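Side-chain contact in Serine/threonine-protein kinase Tel1 (Chaetomium thermophilum, PDB 6SKY), which probably acts as a DNA damage sensor, phosphorylating serine or threonine residues in proteins with ATP to activate checkpoint signalling: residues Ile2766-Asp2769 and Glu2774-His2777. Numbering follows the deposited sequence.
Sequences ILLD and EVVH. With AGS (phosphothiophosphoric acid-adenylate ester), chain C.
Leu2767 and Val2776 form a hydrogen-bonded antiparallel pair, each donating its backbone N-H to the other's carbonyl O: Leu2767 N lies 2.9 Å from Val2776 O, and Val2776 N reaches Leu2767 O in return. The first of these bonds is nearly straight, N-H...O 169°, and lies in the plane of the Val2776 carbonyl. A third bond, from Asp2769 N to Glu2774 O at 2.9 Å, continues the pairing toward the turn of this beta hairpin. There the two acidic side chains come close, Asp2769 OD2 standing 4.5 Å from Glu2774 OE2. Arg2647 probably offsets their like charge, since it makes a salt bridge with Asp2769 and a long, weak ion pair with Glu2774.

Ile2766 and His2777 form a non-hydrogen-bonded pair, their side chains alongside one another. With CG1 anti to the carbonyl carbon (chi1 -54°), the isoleucine lays that methylene over one face of the imidazole, offset toward the rim, in a CH-pi contact 4.0 Å from CG1 to the ring centroid. A flat ring suits this place because its face accepts the aliphatic chain while ND1 is hydrogen-bonded to Arg2761. On the same sheet face, the branched Leu2768 and Val2775 pack together, and Leu2768 CD2 lies 4.1 Å from Val2775 CG1.

Leu2767 and Val2776 occupy the other face, their CB atoms 4.2 Å apart. The leucine is long enough to reach the nucleotide, bringing CD1 within 3.8 Å of adenine C2 of the bound ATP analogue, and it also touches Pro2669 of strand 2667-2669. Cut back to an alanine here, the side chain would lose both methyl groups, which would probably leave a gap between the adenine and Pro2669.

Strand 2766-2769 is the middle of a three-stranded antiparallel sheet, flanked by strand 2667-2669 and strand 2775-2777. Helix 2732-2755 packs against Val2775 and His2777, so the hairpin joins that helix to the ATP pocket of the kinase domain.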
ATOM      1  N   ILE A2766      -3.531  34.995  18.692  1.00 17.47           N
ATOM      2  CA  ILE A2766      -2.334  34.207  18.453  1.00 17.47           C
ATOM      3  C   ILE A2766      -1.196  34.879  19.197  1.00 17.47           C
ATOM      4  O   ILE A2766      -0.924  36.061  18.979  1.00 17.47           O
ATOM      5  CB  ILE A2766      -2.026  34.094  16.954  1.00 17.47           C
ATOM      6  CG1 ILE A2766      -3.242  33.564  16.206  1.00 17.47           C
ATOM      7  CG2 ILE A2766      -0.832  33.216  16.711  1.00 17.47           C
ATOM      8  CD1 ILE A2766      -3.125  33.637  14.731  1.00 17.47           C
ATOM      9  N   LEU A2767      -0.540  34.134  20.076  1.00 26.66           N
ATOM     10  CA  LEU A2767       0.541  34.632  20.904  1.00 26.66           C
ATOM     11  C   LEU A2767       1.839  33.963  20.497  1.00 26.66           C
ATOM     12  O   LEU A2767       1.855  32.777  20.182  1.00 26.66           O
ATOM     13  CB  LEU A2767       0.267  34.358  22.380  1.00 26.66           C
ATOM     14  CG  LEU A2767      -1.113  34.688  22.931  1.00 26.66           C
ATOM     15  CD1 LEU A2767      -1.232  34.161  24.318  1.00 26.66           C
ATOM     16  CD2 LEU A2767      -1.341  36.159  22.921  1.00 26.66           C
ATOM     17  N   LEU A2768       2.924  34.720  20.514  1.00 21.27           N
ATOM     18  CA  LEU A2768       4.252  34.222  20.204  1.00 21.27           C
ATOM     19  C   LEU A2768       5.026  34.071  21.498  1.00 21.27           C
ATOM     20  O   LEU A2768       5.232  35.051  22.209  1.00 21.27           O
ATOM     21  CB  LEU A2768       4.984  35.177  19.273  1.00 21.27           C
ATOM     22  CG  LEU A2768       4.300  35.504  17.963  1.00 21.27           C
ATOM     23  CD1 LEU A2768       4.948  36.705  17.347  1.00 21.27           C
ATOM     24  CD2 LEU A2768       4.417  34.317  17.065  1.00 21.27           C
ATOM     25  N   ASP A2769       5.443  32.852  21.800  1.00 25.17           N
ATOM     26  CA  ASP A2769       6.246  32.573  22.980  1.00 25.17           C
ATOM     27  C   ASP A2769       7.700  32.876  22.656  1.00 25.17           C
ATOM     28  O   ASP A2769       8.331  32.150  21.891  1.00 25.17           O
ATOM     29  CB  ASP A2769       6.059  31.119  23.392  1.00 25.17           C
ATOM     30  CG  ASP A2769       6.750  30.782  24.684  1.00 25.17           C
ATOM     31  OD1 ASP A2769       7.179  31.696  25.399  1.00 25.17           O
ATOM     32  OD2 ASP A2769       6.869  29.587  24.994  1.00 25.17           O
ATOM     33  N   GLU A2774       7.332  28.917  20.055  1.00 23.54           N
ATOM     34  CA  GLU A2774       6.088  28.352  19.573  1.00 23.54           C
ATOM     35  C   GLU A2774       4.928  29.320  19.730  1.00 23.54           C
ATOM     36  O   GLU A2774       4.997  30.293  20.475  1.00 23.54           O
ATOM     37  CB  GLU A2774       5.785  27.054  20.295  1.00 23.54           C
ATOM     38  CG  GLU A2774       6.137  27.040  21.718  1.00 23.54           C
ATOM     39  CD  GLU A2774       6.498  25.657  22.167  1.00 23.54           C
ATOM     40  OE1 GLU A2774       6.741  24.808  21.291  1.00 23.54           O
ATOM     41  OE2 GLU A2774       6.540  25.410  23.387  1.00 23.54           O
ATOM     42  N   VAL A2775       3.856  29.041  18.998  1.00 23.14           N
ATOM     43  CA  VAL A2775       2.658  29.866  18.988  1.00 23.14           C
ATOM     44  C   VAL A2775       1.623  29.257  19.914  1.00 23.14           C
ATOM     45  O   VAL A2775       1.557  28.041  20.100  1.00 23.14           O
ATOM     46  CB  VAL A2775       2.094  30.026  17.563  1.00 23.14           C
ATOM     47  CG1 VAL A2775       3.173  30.450  16.637  1.00 23.14           C
ATOM     48  CG2 VAL A2775       1.495  28.742  17.084  1.00 23.14           C
ATOM     49  N   VAL A2776       0.817  30.118  20.518  1.00 20.77           N
ATOM     50  CA  VAL A2776      -0.279  29.718  21.386  1.00 20.77           C
ATOM     51  C   VAL A2776      -1.549  30.316  20.816  1.00 20.77           C
ATOM     52  O   VAL A2776      -1.594  31.508  20.515  1.00 20.77           O
ATOM     53  CB  VAL A2776      -0.059  30.177  22.839  1.00 20.77           C
ATOM     54  CG1 VAL A2776      -0.996  29.457  23.778  1.00 20.77           C
ATOM     55  CG2 VAL A2776       1.375  29.965  23.253  1.00 20.77           C
ATOM     56  N   HIS A2777      -2.569  29.495  20.649  1.00 37.14           N
ATOM     57  CA  HIS A2777      -3.864  29.955  20.183  1.00 37.14           C
ATOM     58  C   HIS A2777      -4.826  29.989  21.356  1.00 37.14           C
ATOM     59  O   HIS A2777      -4.962  29.007  22.086  1.00 37.14           O
ATOM     60  CB  HIS A2777      -4.387  29.060  19.067  1.00 37.14           C
ATOM     61  CG  HIS A2777      -3.759  29.336  17.740  1.00 37.14           C
ATOM     62  ND1 HIS A2777      -4.470  29.815  16.666  1.00 37.14           N
ATOM     63  CD2 HIS A2777      -2.482  29.219  17.320  1.00 37.14           C
ATOM     64  CE1 HIS A2777      -3.660  29.975  15.640  1.00 37.14           C
ATOM     65  NE2 HIS A2777      -2.448  29.620  16.010  1.00 37.14           N
TER
HETATM   66  PG  AGS C3001     -11.012  42.341  20.773  1.00 40.14           P
HETATM   67  S1G AGS C3001     -10.196  42.086  19.022  1.00 40.14           S
HETATM   68  O2G AGS C3001     -11.684  41.027  21.250  1.00 40.14           O
HETATM   69  O3G AGS C3001     -12.083  43.463  20.692  1.00 40.14           O
HETATM   70  PB  AGS C3001      -8.950  41.683  22.378  1.00 40.14           P
HETATM   71  O1B AGS C3001      -8.764  40.595  21.401  1.00 40.14           O
HETATM   72  O2B AGS C3001      -7.688  42.465  22.733  1.00 40.14           O
HETATM   73  O3B AGS C3001      -9.951  42.756  21.825  1.00 40.14           O
HETATM   74  PA  AGS C3001      -8.745  41.268  25.078  1.00 40.14           P
HETATM   75  O1A AGS C3001      -9.249  42.441  25.800  1.00 40.14           O
HETATM   76  O2A AGS C3001      -8.871  39.948  25.836  1.00 40.14           O
HETATM   77  O3A AGS C3001      -9.509  41.068  23.715  1.00 40.14           O
HETATM   78  O5' AGS C3001      -7.251  41.563  24.711  1.00 40.14           O
HETATM   79  C5' AGS C3001      -6.301  41.715  25.774  1.00 40.14           C
HETATM   80  C4' AGS C3001      -4.905  41.654  25.218  1.00 40.14           C
HETATM   81  O4' AGS C3001      -4.170  40.616  25.892  1.00 40.14           O
HETATM   82  C3' AGS C3001      -4.801  41.331  23.733  1.00 40.14           C
HETATM   83  O3' AGS C3001      -3.658  41.947  23.155  1.00 40.14           O
HETATM   84  C2' AGS C3001      -4.694  39.808  23.724  1.00 40.14           C
HETATM   85  O2' AGS C3001      -3.927  39.357  22.618  1.00 40.14           O
HETATM   86  C1' AGS C3001      -3.950  39.519  25.027  1.00 40.14           C
HETATM   87  N9  AGS C3001      -4.410  38.314  25.699  1.00 40.14           N
HETATM   88  C8  AGS C3001      -5.695  37.859  25.783  1.00 40.14           C
HETATM   89  N7  AGS C3001      -5.824  36.743  26.455  1.00 40.14           N
HETATM   90  C5  AGS C3001      -4.530  36.447  26.844  1.00 40.14           C
HETATM   91  C6  AGS C3001      -3.984  35.384  27.585  1.00 40.14           C
HETATM   92  N6  AGS C3001      -4.708  34.385  28.091  1.00 40.14           N
HETATM   93  N1  AGS C3001      -2.654  35.385  27.793  1.00 40.14           N
HETATM   94  C2  AGS C3001      -1.925  36.382  27.290  1.00 40.14           C
HETATM   95  N3  AGS C3001      -2.326  37.434  26.576  1.00 40.14           N
HETATM   96  C4  AGS C3001      -3.648  37.405  26.385  1.00 40.14           C